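Local coordinates for protein alpha-ketoglutarate-dependent 2,4-dichlorophenoxyacetate dioxygenase (Bradyrhizobium diazoefficiens, PDB 5BKE) that probably catalyses the 2-oxoglutarate- and iron-dependent oxidation of aryloxyalkanoate herbicides such as 2,4-dichlorophenoxyacetate, and here binds manganese(II) and N-oxalylglycine, at residues V42-D47 with D253-D258; E143-R148 with E242-H247; K208-S213 with R232-H237. All coordinates share one frame; numbering follows the deposited sequence.

Contact 1 of 3, residues V42-D47 with D253-D258; sequences VLVFHD and DLVMWD. With OGA (N-oxalylglycine), chain O.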
loop_
_atom_site.group_PDB
_atom_site.type_symbol
_atom_site.label_atom_id
_atom_site.label_comp_id
_atom_site.label_asym_id
_atom_site.label_seq_id
_atom_site.Cartn_x
_atom_site.Cartn_y
_atom_site.Cartn_z
ATOM N N VAL C 42 6.033 -33.694 -5.635
ATOM C CA VAL C 42 6.904 -34.677 -6.283
ATOM C C VAL C 42 8.241 -34.687 -5.534
ATOM O O VAL C 42 8.811 -33.626 -5.228
ATOM C CB VAL C 42 7.145 -34.383 -7.796
ATOM C CG1 VAL C 42 8.001 -35.461 -8.446
ATOM C CG2 VAL C 42 5.851 -34.256 -8.575
ATOM N N LEU C 43 8.729 -35.887 -5.235
ATOM C CA LEU C 43 10.000 -36.058 -4.558
ATOM C C LEU C 43 10.915 -36.970 -5.360
ATOM O O LEU C 43 10.469 -37.975 -5.914
ATOM C CB LEU C 43 9.805 -36.574 -3.125
ATOM C CG LEU C 43 9.104 -35.676 -2.094
ATOM C CD1 LEU C 43 9.081 -36.379 -0.740
ATOM C CD2 LEU C 43 9.731 -34.276 -1.982
ATOM N N VAL C 44 12.194 -36.596 -5.420
ATOM C CA VAL C 44 13.215 -37.288 -6.210
ATOM C C VAL C 44 14.272 -37.810 -5.244
ATOM O O VAL C 44 14.832 -37.048 -4.460
ATOM C CB VAL C 44 13.856 -36.334 -7.258
ATOM C CG1 VAL C 44 15.003 -37.009 -8.016
ATOM C CG2 VAL C 44 12.806 -35.813 -8.234
ATOM N N PHE C 45 14.510 -39.118 -5.272
ATOM C CA PHE C 45 15.550 -39.742 -4.462
ATOM C C PHE C 45 16.520 -40.347 -5.459
ATOM O O PHE C 45 16.098 -41.061 -6.369
ATOM C CB PHE C 45 14.992 -40.872 -3.579
ATOM C CG PHE C 45 14.026 -40.426 -2.501
ATOM C CD1 PHE C 45 12.694 -40.104 -2.807
ATOM C CD2 PHE C 45 14.428 -40.399 -1.162
ATOM C CE1 PHE C 45 11.806 -39.721 -1.808
ATOM C CE2 PHE C 45 13.539 -40.015 -0.157
ATOM C CZ PHE C 45 12.227 -39.671 -0.484
ATOM N N HIS C 46 17.809 -40.076 -5.291
ATOM C CA HIS C 46 18.837 -40.703 -6.131
ATOM C C HIS C 46 19.456 -41.920 -5.424
ATOM O O HIS C 46 19.425 -42.008 -4.196
ATOM C CB HIS C 46 19.922 -39.680 -6.538
ATOM C CG HIS C 46 19.403 -38.547 -7.372
ATOM N ND1 HIS C 46 18.864 -38.731 -8.627
ATOM C CD2 HIS C 46 19.340 -37.216 -7.131
ATOM C CE1 HIS C 46 18.494 -37.563 -9.124
ATOM N NE2 HIS C 46 18.775 -36.627 -8.238
ATOM N N ASP C 47 20.010 -42.847 -6.212
ATOM C CA ASP C 47 20.766 -44.003 -5.690
ATOM C C ASP C 47 19.981 -44.789 -4.638
ATOM O O ASP C 47 20.408 -44.933 -3.488
ATOM C CB ASP C 47 22.142 -43.565 -5.139
ATOM C CG ASP C 47 22.913 -42.690 -6.115
ATOM O OD1 ASP C 47 23.345 -43.211 -7.170
ATOM O OD2 ASP C 47 23.085 -41.477 -5.825
ATOM N N ASP C 253 17.130 -44.370 -9.488
ATOM C CA ASP C 253 16.297 -43.257 -9.022
ATOM C C ASP C 253 14.990 -43.820 -8.446
ATOM O O ASP C 253 14.503 -44.867 -8.903
ATOM C CB ASP C 253 15.912 -42.329 -10.166
ATOM C CG ASP C 253 16.990 -41.322 -10.527
ATOM O OD1 ASP C 253 18.021 -41.208 -9.824
ATOM O OD2 ASP C 253 16.774 -40.628 -11.551
ATOM N N LEU C 254 14.447 -43.136 -7.442
ATOM C CA LEU C 254 13.042 -43.294 -7.072
ATOM C C LEU C 254 12.388 -41.922 -7.112
ATOM O O LEU C 254 12.814 -41.008 -6.405
ATOM C CB LEU C 254 12.852 -43.963 -5.698
ATOM C CG LEU C 254 11.379 -44.264 -5.327
ATOM C CD1 LEU C 254 11.207 -45.648 -4.726
ATOM C CD2 LEU C 254 10.732 -43.203 -4.433
ATOM N N VAL C 255 11.365 -41.799 -7.949
ATOM C CA VAL C 255 10.541 -40.599 -8.015
ATOM C C VAL C 255 9.140 -40.955 -7.524
ATOM O O VAL C 255 8.538 -41.940 -7.973
ATOM C CB VAL C 255 10.519 -39.972 -9.433
ATOM C CG1 VAL C 255 9.675 -38.710 -9.466
ATOM C CG2 VAL C 255 11.940 -39.633 -9.886
ATOM N N MET C 256 8.645 -40.164 -6.577
ATOM C CA MET C 256 7.301 -40.348 -6.031
ATOM C C MET C 256 6.482 -39.077 -6.152
ATOM O O MET C 256 7.002 -37.966 -5.972
ATOM C CB MET C 256 7.334 -40.874 -4.593
ATOM C CG MET C 256 7.947 -39.963 -3.547
ATOM S SD MET C 256 8.022 -40.703 -1.894
ATOM C CE MET C 256 6.298 -41.095 -1.551
ATOM N N TRP C 257 5.209 -39.236 -6.492
ATOM C CA TRP C 257 4.353 -38.090 -6.747
ATOM C C TRP C 257 2.991 -38.205 -6.075
ATOM O O TRP C 257 2.490 -39.324 -5.847
ATOM C CB TRP C 257 4.225 -37.815 -8.254
ATOM C CG TRP C 257 3.638 -38.942 -9.070
ATOM C CD1 TRP C 257 2.309 -39.151 -9.347
ATOM C CD2 TRP C 257 4.357 -39.991 -9.742
ATOM N NE1 TRP C 257 2.159 -40.267 -10.126
ATOM C CE2 TRP C 257 3.393 -40.804 -10.391
ATOM C CE3 TRP C 257 5.717 -40.334 -9.844
ATOM C CZ2 TRP C 257 3.743 -41.937 -11.140
ATOM C CZ3 TRP C 257 6.072 -41.459 -10.595
ATOM C CH2 TRP C 257 5.084 -42.249 -11.228
ATOM N N ASP C 258 2.417 -37.047 -5.748
ATOM C CA ASP C 258 1.066 -36.978 -5.237
ATOM C C ASP C 258 0.109 -36.814 -6.404
ATOM O O ASP C 258 0.097 -35.777 -7.088
ATOM C CB ASP C 258 0.906 -35.850 -4.211
ATOM C CG ASP C 258 -0.454 -35.869 -3.521
ATOM O OD1 ASP C 258 -1.297 -36.755 -3.815
ATOM O OD2 ASP C 258 -0.681 -34.992 -2.656
HETATM C C1 OGA O . 3.294 -44.585 -13.869
HETATM C C2 OGA O . 3.691 -43.878 -15.067
HETATM C C4 OGA O . 5.539 -43.350 -16.601
HETATM C C5 OGA O . 6.922 -43.906 -16.797
HETATM O O1 OGA O . 2.205 -44.254 -13.340
HETATM O O2 OGA O . 4.066 -45.450 -13.400
HETATM O "O2'" OGA O . 2.820 -43.311 -15.721
HETATM O O3 OGA O . 7.022 -45.146 -16.949
HETATM N N1 OGA O . 4.984 -43.860 -15.357
HETATM O O4 OGA O . 7.897 -43.120 -16.784
HETATM O O HOH W 1 19.910 -42.841 -9.051
#
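F45 lies against L254 and M256 on one hydrophobic face of the antiparallel strands 42-45 and 254-258. Its CG lies anti to the carbonyl carbon (chi1 -66°), which brings the CD1 and CE1 atoms of the ring to the partner strand: CD1 lies 4.0 Å from L254 CD2, the two side chains running alongside each other, while CE1 lies 3.9 Å from M256 SD. The sulfur meets the ring obliquely, 68° off its normal, in a Met-aromatic contact. M256 itself starts between its backbone N and carbonyl carbon, runs straight through chi2 and bends at chi3, and its CG rests 3.9 Å from L43 CB on the same face. Beneath these side chains, paired backbone bonds link L43 with M256 and F45 with L254.

D253 closes the end of the ladder with a carboxylate. H46 ND1 donates to D253 OD1 at 2.9 Å, within the imidazole plane but reaching the oxygen from above the carboxylate plane. A water also donates to OD1 and accepts from D47 N, so two donors grip this oxygen. OD2 is satisfied separately by H247 NE2 and K250 N, a set of donors that probably favours the ionised carboxylate.

The other face turns to the active site. V42 CG1 and V255 CG1 are 3.8 Å apart, and beyond them W257 places CZ2 3.5 Å from O1 of N-oxalylglycine, which lies at the indole edge. In the wider fold the pair forms neighbouring strands of the large mixed sheet, flanked by strands 14-17 and 127-132; helix 27-40 packs on L43 and M256, and strand 244-247 lies against V44 and V255.

Contact 2 of 3, residues E143-R148 with E242-H247; sequences EFADMR and EFVYVH
F144 and Y245 face each other as a hydrogen-bonded antiparallel pair, and the backbone supplies the first kind of interaction. F144 N donates to Y245 O at 2.9 Å, and Y245 N returns a bond to F144 O. The ladder is extended by D146 N, which donates to F243 O at 3.1 Å just where the chain leaves its strand for helix 147-152.

Apolar contacts follow the same register. With Y245 CG swung opposite its own backbone N (chi1 161°), the tyrosine ring runs beside F144, whose CD1 lies 3.8 Å from Y245 CD2 at the edge of that ring. On the opposite face, A145 CB touches V244 CG2 at 4.1 Å. There too the extended E143 chain lies alongside V246, bringing CG and OE2 up to the methyl CG2, while its carboxylate is held farther on by salt bridges to R265 and R267.

Strand 142-146 is the middle member of a three-stranded sheet, between 244-247 and 262-266; the last of these carries the manganese ligand H264, on which F144 packs. F144 also leans on V42 and V255 of the larger sheet, an arrangement consistent with the facing sheets of the double-stranded beta-helix expected of the cupin clan.

Side-chain polar bonds lie at the two ends. Y245 OH and H247 ND1 are 2.8 Å apart and hydrogen-bonded within one strand. At the other end D146 occupies the N-cap position: its OD1 accepts from R148 N at 2.9 Å and also from A149 N. R148 forms a side-on salt bridge with the same carboxylate, NE reaching OD1 and NH2 reaching OD2 at 3.0 Å in a nearly straight bond (178°), though NH2 approaches from above the carboxylate plane.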
loop_
_atom_site.group_PDB
_atom_site.type_symbol
_atom_site.label_atom_id
_atom_site.label_comp_id
_atom_site.label_asym_id
_atom_site.label_seq_id
_atom_site.Cartn_x
_atom_site.Cartn_y
_atom_site.Cartn_z
ATOM N N GLU C 143 7.703 -36.554 -17.158
ATOM C CA GLU C 143 7.393 -35.145 -16.929
ATOM C C GLU C 143 6.250 -35.035 -15.928
ATOM O O GLU C 143 5.343 -35.875 -15.923
ATOM C CB GLU C 143 7.052 -34.432 -18.246
ATOM C CG GLU C 143 8.184 -34.485 -19.267
ATOM C CD GLU C 143 7.955 -33.673 -20.529
ATOM O OE1 GLU C 143 6.818 -33.205 -20.795
ATOM O OE2 GLU C 143 8.932 -33.527 -21.289
ATOM N N PHE C 144 6.333 -34.002 -15.085
ATOM C CA PHE C 144 5.373 -33.713 -14.029
ATOM C C PHE C 144 4.848 -32.281 -14.164
ATOM O O PHE C 144 5.607 -31.354 -14.492
ATOM C CB PHE C 144 6.024 -33.917 -12.659
ATOM C CG PHE C 144 6.497 -35.330 -12.421
ATOM C CD1 PHE C 144 7.779 -35.746 -12.831
ATOM C CD2 PHE C 144 5.658 -36.260 -11.801
ATOM C CE1 PHE C 144 8.204 -37.061 -12.625
ATOM C CE2 PHE C 144 6.078 -37.569 -11.591
ATOM C CZ PHE C 144 7.347 -37.978 -12.004
ATOM N N ALA C 145 3.554 -32.108 -13.911
ATOM C CA ALA C 145 2.926 -30.799 -13.964
ATOM C C ALA C 145 2.209 -30.496 -12.648
ATOM O O ALA C 145 1.531 -31.367 -12.083
ATOM C CB ALA C 145 1.973 -30.720 -15.140
ATOM N N ASP C 146 2.392 -29.267 -12.163
ATOM C CA ASP C 146 1.850 -28.821 -10.887
ATOM C C ASP C 146 0.456 -28.260 -11.109
ATOM O O ASP C 146 0.303 -27.141 -11.610
ATOM C CB ASP C 146 2.773 -27.773 -10.242
ATOM C CG ASP C 146 2.311 -27.332 -8.851
ATOM O OD1 ASP C 146 1.101 -27.429 -8.526
ATOM O OD2 ASP C 146 3.177 -26.866 -8.075
ATOM N N MET C 147 -0.552 -29.034 -10.706
ATOM C CA MET C 147 -1.966 -28.675 -10.900
ATOM C C MET C 147 -2.487 -27.527 -10.025
ATOM O O MET C 147 -3.507 -26.907 -10.365
ATOM C CB MET C 147 -2.859 -29.915 -10.750
ATOM C CG MET C 147 -2.681 -30.972 -11.842
ATOM S SD MET C 147 -3.047 -30.384 -13.515
ATOM C CE MET C 147 -1.390 -30.267 -14.176
ATOM N N ARG C 148 -1.796 -27.250 -8.918
ATOM C CA ARG C 148 -2.151 -26.141 -8.011
ATOM C C ARG C 148 -1.682 -24.808 -8.603
ATOM O O ARG C 148 -2.464 -23.866 -8.709
ATOM C CB ARG C 148 -1.539 -26.325 -6.624
ATOM C CG ARG C 148 -1.658 -27.718 -6.028
ATOM C CD ARG C 148 -0.639 -27.876 -4.917
ATOM N NE ARG C 148 0.738 -27.736 -5.399
ATOM C CZ ARG C 148 1.827 -27.964 -4.665
ATOM N NH1 ARG C 148 1.724 -28.368 -3.392
ATOM N NH2 ARG C 148 3.030 -27.783 -5.215
ATOM N N GLU C 242 6.359 -23.597 -17.729
ATOM C CA GLU C 242 6.479 -22.930 -16.424
ATOM C C GLU C 242 5.853 -23.737 -15.281
ATOM O O GLU C 242 6.151 -23.473 -14.114
ATOM C CB GLU C 242 5.868 -21.521 -16.475
ATOM C CG GLU C 242 4.349 -21.498 -16.630
ATOM C CD GLU C 242 3.817 -20.138 -17.023
ATOM O OE1 GLU C 242 3.738 -19.254 -16.144
ATOM O OE2 GLU C 242 3.480 -19.957 -18.211
ATOM N N PHE C 243 4.968 -24.681 -15.621
ATOM C CA PHE C 243 4.365 -25.577 -14.624
ATOM C C PHE C 243 4.929 -27.004 -14.677
ATOM O O PHE C 243 4.435 -27.879 -13.967
ATOM C CB PHE C 243 2.819 -25.622 -14.737
ATOM C CG PHE C 243 2.154 -24.274 -14.731
ATOM C CD1 PHE C 243 2.403 -23.348 -13.708
ATOM C CD2 PHE C 243 1.264 -23.924 -15.751
ATOM C CE1 PHE C 243 1.791 -22.097 -13.714
ATOM C CE2 PHE C 243 0.649 -22.669 -15.757
ATOM C CZ PHE C 243 0.916 -21.761 -14.738
ATOM N N VAL C 244 5.958 -27.232 -15.498
ATOM C CA VAL C 244 6.438 -28.587 -15.767
ATOM C C VAL C 244 7.852 -28.816 -15.257
ATOM O O VAL C 244 8.720 -27.951 -15.398
ATOM C CB VAL C 244 6.278 -28.976 -17.272
ATOM C CG1 VAL C 244 6.947 -30.311 -17.597
ATOM C CG2 VAL C 244 4.797 -29.051 -17.654
ATOM N N TYR C 245 8.058 -29.976 -14.637
ATOM C CA TYR C 245 9.384 -30.458 -14.273
ATOM C C TYR C 245 9.703 -31.684 -15.119
ATOM O O TYR C 245 8.901 -32.635 -15.188
ATOM C CB TYR C 245 9.467 -30.792 -12.785
ATOM C CG TYR C 245 10.628 -31.694 -12.415
ATOM C CD1 TYR C 245 11.939 -31.205 -12.345
ATOM C CD2 TYR C 245 10.418 -33.056 -12.138
ATOM C CE1 TYR C 245 13.009 -32.048 -12.022
ATOM C CE2 TYR C 245 11.473 -33.897 -11.801
ATOM C CZ TYR C 245 12.766 -33.395 -11.746
ATOM O OH TYR C 245 13.804 -34.246 -11.408
ATOM N N VAL C 246 10.879 -31.659 -15.745
ATOM C CA VAL C 246 11.325 -32.763 -16.588
ATOM C C VAL C 246 12.323 -33.604 -15.795
ATOM O O VAL C 246 13.354 -33.089 -15.328
ATOM C CB VAL C 246 11.923 -32.274 -17.928
ATOM C CG1 VAL C 246 12.395 -33.451 -18.769
ATOM C CG2 VAL C 246 10.903 -31.448 -18.705
ATOM N N HIS C 247 11.988 -34.885 -15.609
ATOM C CA HIS C 247 12.901 -35.816 -14.954
ATOM C C HIS C 247 13.657 -36.655 -15.974
ATOM O O HIS C 247 13.048 -37.368 -16.787
ATOM C CB HIS C 247 12.211 -36.728 -13.932
ATOM C CG HIS C 247 13.180 -37.524 -13.114
ATOM N ND1 HIS C 247 13.913 -36.972 -12.085
ATOM C CD2 HIS C 247 13.579 -38.814 -13.205
ATOM C CE1 HIS C 247 14.694 -37.895 -11.554
ATOM N NE2 HIS C 247 14.515 -39.021 -12.219
#

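Contact 3 of 3, residues K208-S213 with R232-H237; sequences KSLYLS and RDLNEH
L212 and N235 meet without a direct hydrogen bond, and none passes between segments 208-213 and 232-237 at all; the polar link is a water that accepts from both S213 N and N235 ND2. Helix 224-238 packs against strand 208-210, outermost within this chain in a four-stranded antiparallel sheet, and against the turn that follows it. Y211 is the centre of an inverse gamma turn, closed by a weak bond from L212 N to L210 O, and the leucines on either side of it both point toward the helix.

L212 makes the closer fit. With CG anti to the carbonyl carbon (chi1 -59°), both its methyls rest on the helix at L234: CD1 lies 3.6 Å from L234 O, and CD2 4.1 Å from L234 CB, the two leucine side chains crossing at about a right angle. N235 runs past L212 in the opposite direction, its amide OD1 3.8 Å from L212 CB. The amide nitrogen also donates to L231 O one turn back, so the helix and the water together fix its orientation.

Farther along, L210 CD2 packs on L234 CD2 at 4.2 Å. The other side of the helix faces a neighbouring copy of the protein: D233 and E236 form salt bridges with R267 and R265 of that second subunit. Within the chain, L212 and N235 both rest on M263 of strand 262-266. At the end of the contact, H237 offers the edge of its imidazole to L210, with CD2 4.4 Å from L210 CD1, while NE2 of the same ring is hydrogen-bonded to A150 O.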
loop_
_atom_site.group_PDB
_atom_site.type_symbol
_atom_site.label_atom_id
_atom_site.label_comp_id
_atom_site.label_asym_id
_atom_site.label_seq_id
_atom_site.Cartn_x
_atom_site.Cartn_y
_atom_site.Cartn_z
ATOM N N LYS C 208 -6.381 -25.512 -3.831
ATOM C CA LYS C 208 -7.213 -25.963 -4.933
ATOM C C LYS C 208 -6.332 -26.345 -6.120
ATOM O O LYS C 208 -5.261 -25.773 -6.320
ATOM C CB LYS C 208 -8.193 -24.869 -5.349
ATOM C CG LYS C 208 -9.361 -24.663 -4.410
ATOM C CD LYS C 208 -10.423 -23.810 -5.082
ATOM C CE LYS C 208 -11.756 -23.959 -4.375
ATOM N NZ LYS C 208 -12.737 -22.937 -4.832
ATOM N N SER C 209 -6.782 -27.321 -6.903
ATOM C CA SER C 209 -6.026 -27.782 -8.066
ATOM C C SER C 209 -6.933 -28.356 -9.139
ATOM O O SER C 209 -8.040 -28.852 -8.857
ATOM C CB SER C 209 -4.938 -28.789 -7.664
ATOM O OG SER C 209 -5.509 -29.928 -7.044
ATOM N N LEU C 210 -6.457 -28.255 -10.375
ATOM C CA LEU C 210 -7.134 -28.808 -11.537
ATOM C C LEU C 210 -6.956 -30.321 -11.549
ATOM O O LEU C 210 -5.837 -30.821 -11.535
ATOM C CB LEU C 210 -6.570 -28.185 -12.823
ATOM C CG LEU C 210 -6.880 -26.703 -13.100
ATOM C CD1 LEU C 210 -6.020 -26.134 -14.233
ATOM C CD2 LEU C 210 -8.356 -26.527 -13.424
ATOM N N TYR C 211 -8.068 -31.049 -11.561
ATOM C CA TYR C 211 -8.016 -32.503 -11.600
ATOM C C TYR C 211 -8.116 -32.927 -13.047
ATOM O O TYR C 211 -9.182 -33.307 -13.548
ATOM C CB TYR C 211 -9.103 -33.146 -10.728
ATOM C CG TYR C 211 -8.913 -34.641 -10.481
ATOM C CD1 TYR C 211 -7.801 -35.341 -10.996
ATOM C CD2 TYR C 211 -9.838 -35.352 -9.715
ATOM C CE1 TYR C 211 -7.633 -36.697 -10.766
ATOM C CE2 TYR C 211 -9.675 -36.707 -9.473
ATOM C CZ TYR C 211 -8.573 -37.374 -9.993
ATOM O OH TYR C 211 -8.416 -38.714 -9.724
ATOM N N LEU C 212 -6.975 -32.832 -13.714
ATOM C CA LEU C 212 -6.889 -33.139 -15.124
ATOM C C LEU C 212 -6.287 -34.525 -15.311
ATOM O O LEU C 212 -5.543 -35.011 -14.447
ATOM C CB LEU C 212 -6.075 -32.063 -15.846
ATOM C CG LEU C 212 -6.595 -30.629 -15.747
ATOM C CD1 LEU C 212 -5.649 -29.688 -16.481
ATOM C CD2 LEU C 212 -8.016 -30.493 -16.291
ATOM N N SER C 213 -6.629 -35.151 -16.438
ATOM C CA SER C 213 -6.239 -36.536 -16.735
ATOM C C SER C 213 -6.714 -36.961 -18.113
ATOM O O SER C 213 -7.829 -36.609 -18.541
ATOM C CB SER C 213 -6.801 -37.505 -15.678
ATOM O OG SER C 213 -6.220 -38.793 -15.798
ATOM N N ARG C 232 -9.292 -29.699 -23.149
ATOM C CA ARG C 232 -8.115 -29.425 -23.993
ATOM C C ARG C 232 -7.416 -28.100 -23.640
ATOM O O ARG C 232 -6.186 -28.062 -23.539
ATOM C CB ARG C 232 -8.488 -29.432 -25.475
ATOM C CG ARG C 232 -8.475 -30.808 -26.098
ATOM C CD ARG C 232 -8.862 -30.757 -27.567
ATOM N NE ARG C 232 -8.710 -32.077 -28.172
ATOM C CZ ARG C 232 -7.639 -32.483 -28.852
ATOM N NH1 ARG C 232 -6.612 -31.663 -29.059
ATOM N NH2 ARG C 232 -7.607 -33.717 -29.342
ATOM N N ASP C 233 -8.211 -27.040 -23.449
ATOM C CA ASP C 233 -7.705 -25.707 -23.092
ATOM C C ASP C 233 -7.038 -25.705 -21.735
ATOM O O ASP C 233 -5.934 -25.171 -21.583
ATOM C CB ASP C 233 -8.828 -24.667 -23.113
ATOM C CG ASP C 233 -9.168 -24.193 -24.511
ATOM O OD1 ASP C 233 -8.355 -24.367 -25.455
ATOM O OD2 ASP C 233 -10.271 -23.628 -24.667
ATOM N N LEU C 234 -7.707 -26.323 -20.763
ATOM C CA LEU C 234 -7.182 -26.444 -19.399
ATOM C C LEU C 234 -5.911 -27.261 -19.365
ATOM O O LEU C 234 -4.967 -26.906 -18.651
ATOM C CB LEU C 234 -8.227 -27.034 -18.446
ATOM C CG LEU C 234 -9.496 -26.217 -18.148
ATOM C CD1 LEU C 234 -10.553 -27.121 -17.518
ATOM C CD2 LEU C 234 -9.237 -24.987 -17.271
ATOM N N ASN C 235 -5.891 -28.349 -20.142
ATOM C CA ASN C 235 -4.703 -29.201 -20.290
ATOM C C ASN C 235 -3.520 -28.466 -20.931
ATOM O O ASN C 235 -2.385 -28.597 -20.475
ATOM C CB ASN C 235 -5.049 -30.500 -21.036
ATOM C CG ASN C 235 -5.550 -31.590 -20.096
ATOM O OD1 ASN C 235 -4.757 -32.263 -19.451
ATOM N ND2 ASN C 235 -6.870 -31.759 -20.006
ATOM N N GLU C 236 -3.792 -27.678 -21.969
ATOM C CA GLU C 236 -2.757 -26.867 -22.606
ATOM C C GLU C 236 -2.195 -25.825 -21.626
ATOM O O GLU C 236 -0.981 -25.635 -21.558
ATOM C CB GLU C 236 -3.298 -26.192 -23.862
ATOM C CG GLU C 236 -2.232 -25.556 -24.759
ATOM C CD GLU C 236 -2.827 -24.646 -25.825
ATOM O OE1 GLU C 236 -3.966 -24.909 -26.285
ATOM O OE2 GLU C 236 -2.156 -23.665 -26.212
ATOM N N HIS C 237 -3.090 -25.183 -20.869
ATOM C CA HIS C 237 -2.725 -24.194 -19.850
ATOM C C HIS C 237 -1.836 -24.798 -18.760
ATOM O O HIS C 237 -0.821 -24.209 -18.377
ATOM C CB HIS C 237 -3.981 -23.572 -19.228
ATOM C CG HIS C 237 -3.706 -22.793 -17.980
ATOM N ND1 HIS C 237 -3.199 -21.512 -18.001
ATOM C CD2 HIS C 237 -3.824 -23.131 -16.673
ATOM C CE1 HIS C 237 -3.029 -21.087 -16.761
ATOM N NE2 HIS C 237 -3.397 -22.051 -15.936
HETATM O O HOH W 2 -8.367 -33.693 -18.296
#

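The three contacts step outward from the ligand pocket. Contacts 1 and 2, with centres 14 Å apart, join two sheets directly: W257 CE3 lies 3.3 Å from F144 CE2, and V255 CG1 3.5 Å from F144 CZ. W257 belongs to the N-oxalylglycine pocket and its side chain is about 4 Å from the manganese ion, whereas that of F144 stands about 8 Å from the metal. Contact 3 is centred 12 Å from contact 2, which it meets through a probable hydrogen bond, L210 N to M147 O at 3.2 Å. It does not touch contact 1, and along the chain it is nested inside contact 2, itself nested inside contact 1.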